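Local coordinates for protein putative modulator of DNA gyrase (PDB 1VPB) that is a member of the PmbA/TldD (peptidase U62) family and is probably a metallopeptidase, though its exact role is not established, at residues 194-199 against 231-236; 256-261 against 389-394; 271-276 against 334-339; 427-432 against 438-443. All coordinates share one frame; numbering follows the deposited sequence.

Interaction 1. Residues 194-199 against 231-236; sequences ADITIR and ERVLRK
Val233 fits its two methyl groups against Ile196 and Ile198, which lie two apart on the strand and so point to the same side of it. This is helix-on-sheet packing. Helix 225-234 lies against strand 181-198 of the six-stranded antiparallel sheet, within the range of the central PmbA/TldA family domain. Both isoleucines point to the helix, and Thr197 between them to the other side. CG1 of Val233 touches both isoleucines: it is 3.7 Å from CG2 of Ile198 and 4.0 Å from CG2 of Ile196. Ile196 crosses Val233 at about a right angle, while Ile198 and Val233 meet tip to tip. The other branch, CG2 of Val233, lies 3.8 Å from CG1 of Ile198 and also approaches the backbone O of Ile196, at 3.9 Å. The chi1 of 72° at Ile198 sets CG1 between the backbone N and the carbonyl carbon, and from there the chain runs on to the last turn of the helix. Leu234 starts off to one side of the strand, but its CD2 methyl turns back to it. The contact between the two segments is made of carbon packing, without direct polar bonds. Outside the two segments, Ala229 and Leu230 extend the helix side of this core around Ile196, while Pro206 and Leu237 border Ile198. NZ of Lys236, just beyond the packed residues, hydrogen-bonds the backbone O of Ser207. CD1 of Ile198 ends in the angle between two neighbours, 3.7 Å from Val233 O and 4.0 Å from Leu234 CD2.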
loop_
_atom_site.group_PDB
_atom_site.type_symbol
_atom_site.label_atom_id
_atom_site.label_comp_id
_atom_site.label_asym_id
_atom_site.label_seq_id
_atom_site.Cartn_x
_atom_site.Cartn_y
_atom_site.Cartn_z
ATOM N N ALA A 194 -0.589 -19.882 7.126
ATOM C CA ALA A 194 -0.502 -19.800 8.589
ATOM C C ALA A 194 0.507 -18.746 8.993
ATOM O O ALA A 194 1.499 -18.551 8.316
ATOM C CB ALA A 194 -0.073 -21.124 9.214
ATOM N N ASP A 195 0.265 -18.120 10.135
ATOM C CA ASP A 195 1.252 -17.225 10.737
ATOM C C ASP A 195 1.223 -17.457 12.246
ATOM O O ASP A 195 0.150 -17.522 12.873
ATOM C CB ASP A 195 1.004 -15.767 10.338
ATOM C CG ASP A 195 -0.302 -15.258 10.823
ATOM O OD1 ASP A 195 -0.377 -14.972 12.042
ATOM O OD2 ASP A 195 -1.309 -15.108 10.093
ATOM N N ILE A 196 2.398 -17.627 12.831
ATOM C CA ILE A 196 2.496 -18.032 14.208
ATOM C C ILE A 196 3.494 -17.143 14.909
ATOM O O ILE A 196 4.539 -16.878 14.363
ATOM C CB ILE A 196 2.992 -19.488 14.301
ATOM C CG1 ILE A 196 2.019 -20.397 13.557
ATOM C CG2 ILE A 196 3.175 -19.899 15.769
ATOM C CD1 ILE A 196 2.354 -21.864 13.576
ATOM N N THR A 197 3.136 -16.707 16.105
ATOM C CA THR A 197 3.989 -15.887 16.943
ATOM C C THR A 197 4.262 -16.622 18.243
ATOM O O THR A 197 3.365 -17.256 18.812
ATOM C CB THR A 197 3.301 -14.555 17.197
ATOM O OG1 THR A 197 3.286 -13.802 15.968
ATOM C CG2 THR A 197 4.085 -13.705 18.183
ATOM N N ILE A 198 5.503 -16.540 18.716
ATOM C CA ILE A 198 5.885 -17.233 19.930
ATOM C C ILE A 198 6.640 -16.339 20.895
ATOM O O ILE A 198 7.092 -15.252 20.531
ATOM C CB ILE A 198 6.725 -18.509 19.620
ATOM C CG1 ILE A 198 8.140 -18.148 19.140
ATOM C CG2 ILE A 198 5.995 -19.385 18.582
ATOM C CD1 ILE A 198 9.033 -19.354 18.987
ATOM N N ARG A 199 6.748 -16.817 22.129
ATOM C CA ARG A 199 7.512 -16.162 23.187
ATOM C C ARG A 199 8.989 -16.464 22.985
ATOM O O ARG A 199 9.401 -17.623 23.050
ATOM C CB ARG A 199 7.069 -16.680 24.564
ATOM C CG ARG A 199 7.713 -15.981 25.769
ATOM C CD ARG A 199 7.460 -16.681 27.108
ATOM N NE ARG A 199 8.233 -17.924 27.239
ATOM C CZ ARG A 199 7.735 -19.166 27.288
ATOM N NH1 ARG A 199 6.426 -19.404 27.230
ATOM N NH2 ARG A 199 8.571 -20.193 27.401
ATOM N N GLU A 231 7.340 -24.987 12.820
ATOM C CA GLU A 231 8.747 -25.406 12.697
ATOM C C GLU A 231 9.652 -24.209 12.369
ATOM O O GLU A 231 10.697 -24.048 12.970
ATOM C CB GLU A 231 8.889 -26.524 11.651
ATOM C CG GLU A 231 8.144 -27.809 12.022
ATOM C CD GLU A 231 7.989 -28.799 10.851
ATOM O OE1 GLU A 231 8.274 -28.422 9.672
ATOM O OE2 GLU A 231 7.561 -29.966 11.118
ATOM N N ARG A 232 9.217 -23.353 11.468
ATOM C CA ARG A 232 9.955 -22.151 11.072
ATOM C C ARG A 232 10.115 -21.114 12.173
ATOM O O ARG A 232 11.167 -20.466 12.294
ATOM C CB ARG A 232 9.289 -21.482 9.890
ATOM C CG ARG A 232 9.557 -22.219 8.627
ATOM C CD ARG A 232 8.544 -21.955 7.547
ATOM N NE ARG A 232 8.594 -20.586 7.047
ATOM C CZ ARG A 232 9.516 -20.143 6.187
ATOM N NH1 ARG A 232 10.532 -20.929 5.807
ATOM N NH2 ARG A 232 9.435 -18.897 5.738
ATOM N N VAL A 233 9.079 -20.913 12.966
ATOM C CA VAL A 233 9.201 -19.895 13.994
ATOM C C VAL A 233 10.067 -20.393 15.155
ATOM O O VAL A 233 10.770 -19.597 15.756
ATOM C CB VAL A 233 7.844 -19.373 14.490
ATOM C CG1 VAL A 233 7.046 -20.468 15.224
ATOM C CG2 VAL A 233 8.062 -18.117 15.319
ATOM N N LEU A 234 10.011 -21.692 15.459
ATOM C CA LEU A 234 10.823 -22.258 16.530
ATOM C C LEU A 234 12.318 -22.217 16.181
ATOM O O LEU A 234 13.151 -22.137 17.062
ATOM C CB LEU A 234 10.414 -23.703 16.856
ATOM C CG LEU A 234 9.011 -23.901 17.449
ATOM C CD1 LEU A 234 8.597 -25.368 17.466
ATOM C CD2 LEU A 234 8.906 -23.302 18.847
ATOM N N ARG A 235 12.628 -22.292 14.893
ATOM C CA ARG A 235 13.998 -22.225 14.411
ATOM C C ARG A 235 14.585 -20.837 14.567
ATOM O O ARG A 235 15.793 -20.665 14.420
ATOM C CB ARG A 235 14.051 -22.642 12.932
ATOM C CG ARG A 235 14.087 -24.160 12.753
ATOM C CD ARG A 235 14.114 -24.605 11.279
ATOM N NE ARG A 235 14.173 -26.062 11.167
ATOM N N LYS A 236 13.734 -19.851 14.836
ATOM C CA LYS A 236 14.186 -18.479 15.036
ATOM C C LYS A 236 14.696 -18.251 16.472
ATOM O O LYS A 236 15.216 -17.189 16.773
ATOM C CB LYS A 236 13.072 -17.479 14.733
ATOM C CG LYS A 236 12.545 -17.520 13.274
ATOM C CD LYS A 236 11.855 -16.201 12.924
ATOM C CE LYS A 236 11.395 -16.139 11.466
ATOM N NZ LYS A 236 11.019 -14.727 11.048
#

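Interaction 2. Residues 256-261 against 389-394; sequences SSRLLS and FSYGIE
The guanidinium of Arg258 lies on one face of the Tyr391 ring, with the two planes 30° apart and their centres 3.8 Å apart. The overlap is shifted toward the CD1-CE1 side of the ring. CE1 of Tyr391 is the atom under the guanidinium face, and NH2 of Arg258 comes to 3.2 Å from it. NH1 of Arg258 sits over CD1 of Tyr391, at 3.3 Å. The stack is also a cation-pi contact: Arg258 CZ is 3.8 Å from the ring centroid but 33° off the ring normal. Leu259 comes in obliquely at the CD2-CE2 side of the ring, its CD2 3.8 Å from Tyr391 CE2. Leu259 and Tyr391 run past each other in opposite directions. The contact joins helix 256-265 to strand 388-399, so it is helix-on-sheet packing in the range of the C-terminal PmbA/TldA family domain. Arg258 leaves the helix with CG anti to its backbone N (chi1 -162°). Its chain then bends at chi2 and chi3, which lays the flat end over the ring. On the strand side, Tyr391 also packs on Val412 of strand 402-413. Phe377 of strand 370-378 makes a second cation-pi contact with Arg258 and touches Leu259, so this sheet offers the arginine two aromatic rings. The pairing uses the pi surface of the tyrosine and the flat side of the guanidinium. The N-H groups of Arg258, which lie in that plane, are thus left pointing outward from the stack, and the positive charge is probably stabilised by the pi electrons of the two rings.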
loop_
_atom_site.group_PDB
_atom_site.type_symbol
_atom_site.label_atom_id
_atom_site.label_comp_id
_atom_site.label_asym_id
_atom_site.label_seq_id
_atom_site.Cartn_x
_atom_site.Cartn_y
_atom_site.Cartn_z
ATOM N N SER A 256 15.011 -17.229 -2.686
ATOM C CA SER A 256 15.947 -17.141 -3.793
ATOM C C SER A 256 15.514 -16.103 -4.830
ATOM O O SER A 256 16.325 -15.468 -5.490
ATOM C CB SER A 256 16.033 -18.514 -4.473
ATOM O OG SER A 256 14.756 -19.077 -4.794
ATOM N N SER A 257 14.213 -15.950 -4.976
ATOM C CA SER A 257 13.668 -14.985 -5.929
ATOM C C SER A 257 14.004 -13.544 -5.537
ATOM O O SER A 257 14.146 -12.670 -6.426
ATOM C CB SER A 257 12.159 -15.143 -6.066
ATOM O OG SER A 257 11.875 -16.463 -6.545
ATOM N N ARG A 258 14.107 -13.291 -4.250
ATOM C CA ARG A 258 14.439 -11.962 -3.705
ATOM C C ARG A 258 15.726 -11.356 -4.281
ATOM O O ARG A 258 15.741 -10.191 -4.683
ATOM C CB ARG A 258 14.526 -11.997 -2.164
ATOM C CG ARG A 258 14.434 -10.585 -1.469
ATOM C CD ARG A 258 15.738 -9.740 -1.231
ATOM N NE ARG A 258 15.451 -8.299 -1.375
ATOM C CZ ARG A 258 15.394 -7.388 -0.393
ATOM N NH1 ARG A 258 15.610 -7.676 0.900
ATOM N NH2 ARG A 258 15.100 -6.136 -0.728
ATOM N N LEU A 259 16.808 -12.135 -4.325
ATOM C CA LEU A 259 18.057 -11.636 -4.904
ATOM C C LEU A 259 18.019 -11.462 -6.435
ATOM O O LEU A 259 18.828 -10.694 -6.993
ATOM C CB LEU A 259 19.205 -12.570 -4.497
ATOM C CG LEU A 259 19.519 -12.573 -3.012
ATOM C CD1 LEU A 259 20.500 -13.712 -2.701
ATOM C CD2 LEU A 259 20.094 -11.199 -2.622
ATOM N N LEU A 260 17.112 -12.172 -7.118
ATOM C CA LEU A 260 16.974 -12.092 -8.539
ATOM C C LEU A 260 16.153 -10.892 -8.957
ATOM O O LEU A 260 16.384 -10.272 -10.006
ATOM C CB LEU A 260 16.284 -13.344 -9.093
ATOM C CG LEU A 260 16.211 -13.438 -10.597
ATOM C CD1 LEU A 260 17.565 -13.459 -11.274
ATOM C CD2 LEU A 260 15.456 -14.707 -10.969
ATOM N N SER A 261 15.203 -10.558 -8.104
ATOM C CA SER A 261 14.248 -9.476 -8.388
ATOM C C SER A 261 14.897 -8.159 -8.871
ATOM O O SER A 261 14.493 -7.648 -9.889
ATOM C CB SER A 261 13.383 -9.213 -7.149
ATOM O OG SER A 261 12.397 -8.286 -7.495
ATOM N N PHE A 389 24.354 -3.454 -3.016
ATOM C CA PHE A 389 23.246 -3.905 -2.164
ATOM C C PHE A 389 23.678 -4.101 -0.728
ATOM O O PHE A 389 24.863 -4.312 -0.429
ATOM C CB PHE A 389 22.583 -5.192 -2.711
ATOM C CG PHE A 389 23.420 -6.430 -2.541
ATOM C CD1 PHE A 389 23.430 -7.131 -1.325
ATOM C CD2 PHE A 389 24.227 -6.878 -3.580
ATOM C CE1 PHE A 389 24.254 -8.262 -1.152
ATOM C CE2 PHE A 389 25.023 -8.003 -3.430
ATOM C CZ PHE A 389 25.071 -8.690 -2.223
ATOM N N SER A 390 22.698 -4.012 0.165
ATOM C CA SER A 390 22.882 -4.360 1.568
ATOM C C SER A 390 21.532 -4.843 2.066
ATOM O O SER A 390 20.531 -4.105 1.991
ATOM C CB SER A 390 23.347 -3.149 2.379
ATOM O OG SER A 390 23.497 -3.479 3.753
ATOM N N TYR A 391 21.467 -6.080 2.536
ATOM C CA TYR A 391 20.189 -6.591 3.028
ATOM C C TYR A 391 20.343 -7.236 4.364
ATOM O O TYR A 391 21.363 -7.850 4.655
ATOM C CB TYR A 391 19.568 -7.627 2.099
ATOM C CG TYR A 391 19.367 -7.211 0.675
ATOM C CD1 TYR A 391 18.483 -6.179 0.329
ATOM C CD2 TYR A 391 19.971 -7.923 -0.346
ATOM C CE1 TYR A 391 18.294 -5.842 -1.002
ATOM C CE2 TYR A 391 19.785 -7.592 -1.641
ATOM C CZ TYR A 391 18.957 -6.564 -1.981
ATOM O OH TYR A 391 18.796 -6.288 -3.301
ATOM N N GLY A 392 19.310 -7.128 5.189
ATOM C CA GLY A 392 19.343 -7.825 6.455
ATOM C C GLY A 392 18.980 -9.275 6.232
ATOM O O GLY A 392 18.073 -9.579 5.461
ATOM N N ILE A 393 19.674 -10.159 6.936
ATOM C CA ILE A 393 19.413 -11.584 6.844
ATOM C C ILE A 393 19.246 -12.262 8.217
ATOM O O ILE A 393 19.721 -11.804 9.248
ATOM C CB ILE A 393 20.528 -12.299 6.016
ATOM C CG1 ILE A 393 21.875 -12.263 6.743
ATOM C CG2 ILE A 393 20.606 -11.688 4.612
ATOM C CD1 ILE A 393 22.204 -13.566 7.535
ATOM N N GLU A 394 18.532 -13.367 8.166
ATOM C CA GLU A 394 18.505 -14.333 9.218
ATOM C C GLU A 394 18.574 -15.748 8.630
ATOM O O GLU A 394 18.297 -15.962 7.440
ATOM C CB GLU A 394 17.229 -14.128 10.035
ATOM C CG GLU A 394 15.933 -14.486 9.329
ATOM C CD GLU A 394 14.745 -14.408 10.287
ATOM O OE1 GLU A 394 14.517 -15.363 11.077
ATOM O OE2 GLU A 394 14.059 -13.378 10.250
#

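Interaction 3. Residues 271-276 against 334-339; sequences ALQQKN and TYNAKK
Gln273 presses its aliphatic stem against Asn336, with CB of Gln273 3.5 Å from OD1 of Asn336. This is the close part of the contact. The two side chains cross at about a right angle, yet their amide planes are only 24° apart. A water joins the two amides. It donates to OE1 of Gln273 at 2.8 Å and to OD1 of Asn336 at 2.7 Å. Asn336 is buried, and the water supplies its OD1 with a donor; the nearest atoms of 271-276 to OD1 are the carbons CB and CG of Gln273.

The packing is between two short helices, 269-273 and 334-340, in the range of the C-terminal PmbA/TldA family domain. The first ends here in a Schellman motif: Asn276 N bonds to Ala271 O, and Lys275 N to Leu272 O, with Lys275 at positive phi.

Toward the solvent side the fit is looser. Exposed Lys339 lies obliquely across Gln273, and its CE approaches NE2 of Gln273 at 3.8 Å. The lysine chain bends at chi3 (92°), with CD over one face of the Tyr335 ring. Its NZ donates to Tyr335 OH at 3.0 Å. That hydroxyl is also bonded to Asp107, and the Tyr335 ring meets Arg110 in a cation-pi contact.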
loop_
_atom_site.group_PDB
_atom_site.type_symbol
_atom_site.label_atom_id
_atom_site.label_comp_id
_atom_site.label_asym_id
_atom_site.label_seq_id
_atom_site.Cartn_x
_atom_site.Cartn_y
_atom_site.Cartn_z
ATOM N N ALA A 271 13.442 1.780 -16.796
ATOM C CA ALA A 271 14.695 1.957 -16.068
ATOM C C ALA A 271 15.878 2.249 -16.975
ATOM O O ALA A 271 16.722 3.100 -16.672
ATOM C CB ALA A 271 14.973 0.729 -15.175
ATOM N N LEU A 272 15.941 1.548 -18.109
ATOM C CA LEU A 272 17.007 1.719 -19.072
ATOM C C LEU A 272 16.905 3.119 -19.689
ATOM O O LEU A 272 17.907 3.819 -19.832
ATOM C CB LEU A 272 16.895 0.660 -20.167
ATOM C CG LEU A 272 17.129 -0.764 -19.640
ATOM C CD1 LEU A 272 16.609 -1.786 -20.633
ATOM C CD2 LEU A 272 18.602 -0.997 -19.250
ATOM N N GLN A 273 15.675 3.512 -19.988
ATOM C CA GLN A 273 15.416 4.774 -20.697
ATOM C C GLN A 273 15.774 5.931 -19.804
ATOM O O GLN A 273 16.310 6.971 -20.275
ATOM C CB GLN A 273 13.935 4.824 -21.116
ATOM C CG GLN A 273 13.605 5.995 -22.080
ATOM C CD GLN A 273 13.407 7.309 -21.372
ATOM O OE1 GLN A 273 12.866 7.339 -20.264
ATOM N NE2 GLN A 273 13.800 8.409 -22.025
ATOM N N GLN A 274 15.507 5.751 -18.518
ATOM C CA GLN A 274 15.773 6.751 -17.498
ATOM C C GLN A 274 17.176 6.631 -16.927
ATOM O O GLN A 274 17.447 7.219 -15.874
ATOM C CB GLN A 274 14.760 6.601 -16.368
ATOM C CG GLN A 274 13.335 6.831 -16.781
ATOM C CD GLN A 274 12.339 6.280 -15.781
ATOM O OE1 GLN A 274 12.661 6.092 -14.599
ATOM N NE2 GLN A 274 11.132 6.003 -16.250
ATOM N N LYS A 275 18.058 5.890 -17.608
ATOM C CA LYS A 275 19.447 5.732 -17.197
ATOM C C LYS A 275 19.583 5.478 -15.697
ATOM O O LYS A 275 20.461 6.018 -14.995
ATOM C CB LYS A 275 20.310 6.890 -17.725
ATOM C CG LYS A 275 20.539 6.678 -19.218
ATOM C CD LYS A 275 20.968 7.890 -20.007
ATOM C CE LYS A 275 21.249 7.447 -21.452
ATOM N NZ LYS A 275 21.367 8.604 -22.389
ATOM N N ASN A 276 18.696 4.611 -15.221
ATOM C CA ASN A 276 18.653 4.131 -13.849
ATOM C C ASN A 276 18.632 2.584 -13.796
ATOM O O ASN A 276 17.758 1.979 -13.158
ATOM C CB ASN A 276 17.400 4.662 -13.162
ATOM C CG ASN A 276 17.490 4.579 -11.633
ATOM O OD1 ASN A 276 18.569 4.548 -11.075
ATOM N ND2 ASN A 276 16.344 4.497 -10.970
ATOM N N THR A 334 6.504 -0.706 -26.128
ATOM C CA THR A 334 6.468 0.054 -27.374
ATOM C C THR A 334 6.957 1.480 -27.106
ATOM O O THR A 334 7.780 2.023 -27.853
ATOM C CB THR A 334 5.055 0.035 -27.950
ATOM O OG1 THR A 334 4.710 -1.318 -28.353
ATOM C CG2 THR A 334 4.959 0.818 -29.252
ATOM N N TYR A 335 6.432 2.079 -26.058
ATOM C CA TYR A 335 6.792 3.460 -25.699
ATOM C C TYR A 335 8.277 3.653 -25.439
ATOM O O TYR A 335 8.921 4.500 -26.054
ATOM C CB TYR A 335 6.002 3.851 -24.488
ATOM C CG TYR A 335 6.248 5.220 -23.992
ATOM C CD1 TYR A 335 5.863 6.329 -24.754
ATOM C CD2 TYR A 335 6.804 5.432 -22.767
ATOM C CE1 TYR A 335 6.075 7.597 -24.303
ATOM C CE2 TYR A 335 7.008 6.702 -22.288
ATOM C CZ TYR A 335 6.641 7.785 -23.064
ATOM O OH TYR A 335 6.848 9.041 -22.516
ATOM N N ASN A 336 8.864 2.849 -24.534
ATOM C CA ASN A 336 10.268 2.965 -24.266
ATOM C C ASN A 336 11.156 2.577 -25.447
ATOM O O ASN A 336 12.246 3.155 -25.639
ATOM C CB ASN A 336 10.622 2.214 -22.986
ATOM C CG ASN A 336 10.098 2.886 -21.769
ATOM O OD1 ASN A 336 10.510 4.006 -21.436
ATOM N ND2 ASN A 336 9.174 2.239 -21.088
ATOM N N ALA A 337 10.716 1.622 -26.251
ATOM C CA ALA A 337 11.423 1.293 -27.477
ATOM C C ALA A 337 11.516 2.540 -28.383
ATOM O O ALA A 337 12.595 2.894 -28.869
ATOM C CB ALA A 337 10.769 0.127 -28.220
ATOM N N LYS A 338 10.388 3.218 -28.570
ATOM C CA LYS A 338 10.373 4.425 -29.414
ATOM C C LYS A 338 11.278 5.521 -28.863
ATOM O O LYS A 338 12.053 6.142 -29.637
ATOM C CB LYS A 338 8.938 4.927 -29.599
ATOM C CG LYS A 338 8.795 5.946 -30.728
ATOM C CD LYS A 338 7.401 6.069 -31.185
ATOM C CE LYS A 338 7.191 7.240 -32.162
ATOM N NZ LYS A 338 8.011 7.014 -33.420
ATOM N N LYS A 339 11.261 5.719 -27.555
ATOM C CA LYS A 339 12.090 6.737 -26.933
ATOM C C LYS A 339 13.566 6.471 -27.050
ATOM O O LYS A 339 14.372 7.390 -27.231
ATOM C CB LYS A 339 11.745 6.897 -25.467
ATOM C CG LYS A 339 10.355 7.388 -25.263
ATOM C CD LYS A 339 10.077 7.712 -23.851
ATOM C CE LYS A 339 10.342 9.156 -23.521
ATOM N NZ LYS A 339 9.838 9.378 -22.124
HETATM O O HOH W 1 10.470 5.973 -19.554
#

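Interaction 4. Residues 427-432 against 438-443; sequences GNDPRL and IPSLVF
The long loop between the antiparallel neighbours 423-426 and 441-443, in the range of the C-terminal PmbA/TldA family domain, folds back so that its start runs alongside the entry to strand 441-443. Gly427 continues the pairing past the strand end: its N donates to Ser440 O at 2.8 Å. The Asp429 carboxylate then takes both donors of Ser440, its backbone N and its hydroxyl. OD1 of Asp429 accepts Ser440 N at 2.9 Å with a nearly straight N-H (171°), and OD2 accepts Ser440 OG at 2.7 Å. Both bonds arrive on the syn side, the first 30° out of the carboxylate plane. Two oxygens holding two donors of one residue should hold the carboxylate's rotation. The chi1 of 58° at Asp429 turns the group back to the serine. Pro430 and Pro439 pack obliquely beside this grip, CD of Pro430 lying 4.0 Å from CB of Pro439. Outside the pair, Leu361 N gives Asp429 OD2 a further, weak bond, and Ser256 OG bonds to Ile438 O. A water closes the other end: it accepts from Arg431 N at 2.8 Å and donates to Ile438 O at 2.6 Å.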
loop_
_atom_site.group_PDB
_atom_site.type_symbol
_atom_site.label_atom_id
_atom_site.label_comp_id
_atom_site.label_asym_id
_atom_site.label_seq_id
_atom_site.Cartn_x
_atom_site.Cartn_y
_atom_site.Cartn_z
ATOM N N GLY A 427 19.507 -25.515 -7.081
ATOM C CA GLY A 427 18.794 -26.724 -6.591
ATOM C C GLY A 427 17.835 -27.254 -7.626
ATOM O O GLY A 427 17.713 -26.708 -8.726
ATOM N N ASN A 428 17.175 -28.340 -7.249
ATOM C CA ASN A 428 16.098 -28.941 -8.011
ATOM C C ASN A 428 14.710 -28.673 -7.399
ATOM O O ASN A 428 13.733 -29.408 -7.648
ATOM C CB ASN A 428 16.381 -30.443 -8.096
ATOM C CG ASN A 428 16.430 -31.101 -6.736
ATOM O OD1 ASN A 428 15.966 -30.538 -5.703
ATOM N ND2 ASN A 428 16.958 -32.339 -6.702
ATOM N N ASP A 429 14.599 -27.607 -6.619
ATOM C CA ASP A 429 13.483 -27.387 -5.754
ATOM C C ASP A 429 12.763 -26.011 -5.901
ATOM O O ASP A 429 12.470 -25.365 -4.871
ATOM C CB ASP A 429 13.917 -27.627 -4.301
ATOM C CG ASP A 429 15.077 -26.740 -3.870
ATOM O OD1 ASP A 429 15.690 -26.069 -4.749
ATOM O OD2 ASP A 429 15.414 -26.650 -2.672
ATOM N N PRO A 430 12.482 -25.583 -7.140
ATOM C CA PRO A 430 11.753 -24.348 -7.362
ATOM C C PRO A 430 10.336 -24.474 -6.809
ATOM O O PRO A 430 9.811 -25.586 -6.764
ATOM C CB PRO A 430 11.681 -24.242 -8.881
ATOM C CG PRO A 430 11.877 -25.593 -9.388
ATOM C CD PRO A 430 12.768 -26.256 -8.407
ATOM N N ARG A 431 9.729 -23.365 -6.408
ATOM C CA ARG A 431 8.306 -23.338 -6.039
ATOM C C ARG A 431 7.488 -23.187 -7.309
ATOM O O ARG A 431 7.398 -22.110 -7.881
ATOM C CB ARG A 431 8.038 -22.168 -5.083
ATOM C CG ARG A 431 8.776 -22.304 -3.761
ATOM C CD ARG A 431 8.334 -21.322 -2.622
ATOM N NE ARG A 431 6.924 -21.347 -2.132
ATOM C CZ ARG A 431 6.250 -22.396 -1.602
ATOM N NH1 ARG A 431 6.791 -23.608 -1.530
ATOM N NH2 ARG A 431 4.986 -22.231 -1.161
ATOM N N LEU A 432 6.914 -24.271 -7.780
ATOM C CA LEU A 432 6.184 -24.239 -9.053
ATOM C C LEU A 432 4.872 -23.473 -9.048
ATOM O O LEU A 432 4.365 -23.131 -10.117
ATOM C CB LEU A 432 5.966 -25.640 -9.560
ATOM C CG LEU A 432 7.239 -26.470 -9.773
ATOM C CD1 LEU A 432 6.900 -27.880 -10.223
ATOM C CD2 LEU A 432 8.195 -25.792 -10.726
ATOM N N ILE A 438 12.293 -20.435 -9.150
ATOM C CA ILE A 438 13.695 -20.291 -8.808
ATOM C C ILE A 438 14.011 -21.243 -7.651
ATOM O O ILE A 438 13.394 -21.146 -6.584
ATOM C CB ILE A 438 13.986 -18.847 -8.315
ATOM C CG1 ILE A 438 13.358 -17.800 -9.273
ATOM C CG2 ILE A 438 15.451 -18.646 -8.133
ATOM C CD1 ILE A 438 13.744 -17.858 -10.687
ATOM N N PRO A 439 14.950 -22.167 -7.863
ATOM C CA PRO A 439 15.299 -23.143 -6.833
ATOM C C PRO A 439 16.186 -22.502 -5.752
ATOM O O PRO A 439 16.507 -21.284 -5.824
ATOM C CB PRO A 439 16.108 -24.188 -7.625
ATOM C CG PRO A 439 16.807 -23.415 -8.617
ATOM C CD PRO A 439 15.794 -22.341 -9.068
ATOM N N SER A 440 16.632 -23.325 -4.813
ATOM C CA SER A 440 17.675 -22.964 -3.881
ATOM C C SER A 440 18.926 -22.553 -4.662
ATOM O O SER A 440 19.194 -23.043 -5.761
ATOM C CB SER A 440 18.004 -24.131 -2.907
ATOM O OG SER A 440 16.869 -24.436 -2.081
ATOM N N LEU A 441 19.730 -21.698 -4.042
ATOM C CA LEU A 441 20.911 -21.149 -4.675
ATOM C C LEU A 441 22.132 -21.157 -3.747
ATOM O O LEU A 441 21.998 -21.034 -2.534
ATOM C CB LEU A 441 20.637 -19.713 -5.065
ATOM C CG LEU A 441 19.475 -19.413 -5.976
ATOM C CD1 LEU A 441 19.388 -17.898 -6.068
ATOM C CD2 LEU A 441 19.624 -20.056 -7.339
ATOM N N VAL A 442 23.314 -21.337 -4.331
ATOM C CA VAL A 442 24.536 -21.292 -3.588
ATOM C C VAL A 442 25.500 -20.329 -4.269
ATOM O O VAL A 442 25.762 -20.439 -5.464
ATOM C CB VAL A 442 25.249 -22.667 -3.525
ATOM C CG1 VAL A 442 26.470 -22.558 -2.678
ATOM C CG2 VAL A 442 24.293 -23.772 -2.971
ATOM N N PHE A 443 25.992 -19.381 -3.487
ATOM C CA PHE A 443 26.934 -18.377 -3.958
ATOM C C PHE A 443 28.199 -18.477 -3.133
ATOM O O PHE A 443 28.139 -18.651 -1.910
ATOM C CB PHE A 443 26.359 -16.977 -3.732
ATOM C CG PHE A 443 25.095 -16.691 -4.429
ATOM C CD1 PHE A 443 25.095 -16.106 -5.716
ATOM C CD2 PHE A 443 23.848 -16.912 -3.820
ATOM C CE1 PHE A 443 23.915 -15.771 -6.351
ATOM C CE2 PHE A 443 22.661 -16.572 -4.486
ATOM C CZ PHE A 443 22.698 -16.009 -5.755
HETATM O O HOH W 2 10.796 -20.733 -6.365
#

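From the N terminus, interaction 1 comes first and closes a loop of 31 residues, tying strand 181-198 of the six-stranded sheet to helix 225-234. Interaction 2 closes a much longer loop, from helix 256-265 to strand 388-399 of the mixed sheet of the C-terminal range. Interaction 3 falls within that loop and joins two short helices. Interaction 4 follows in series, a short return between 427-432 and 438-443 that reaches the same sheet as interaction 2. No loops cross. Interactions 2 and 4 touch through Ser256 and Ile438. Interactions 1 and 2 meet weakly through Lys236 and Glu394. Interaction 3 touches none of the others: its nearest atoms are about 10 Å from those of interaction 2.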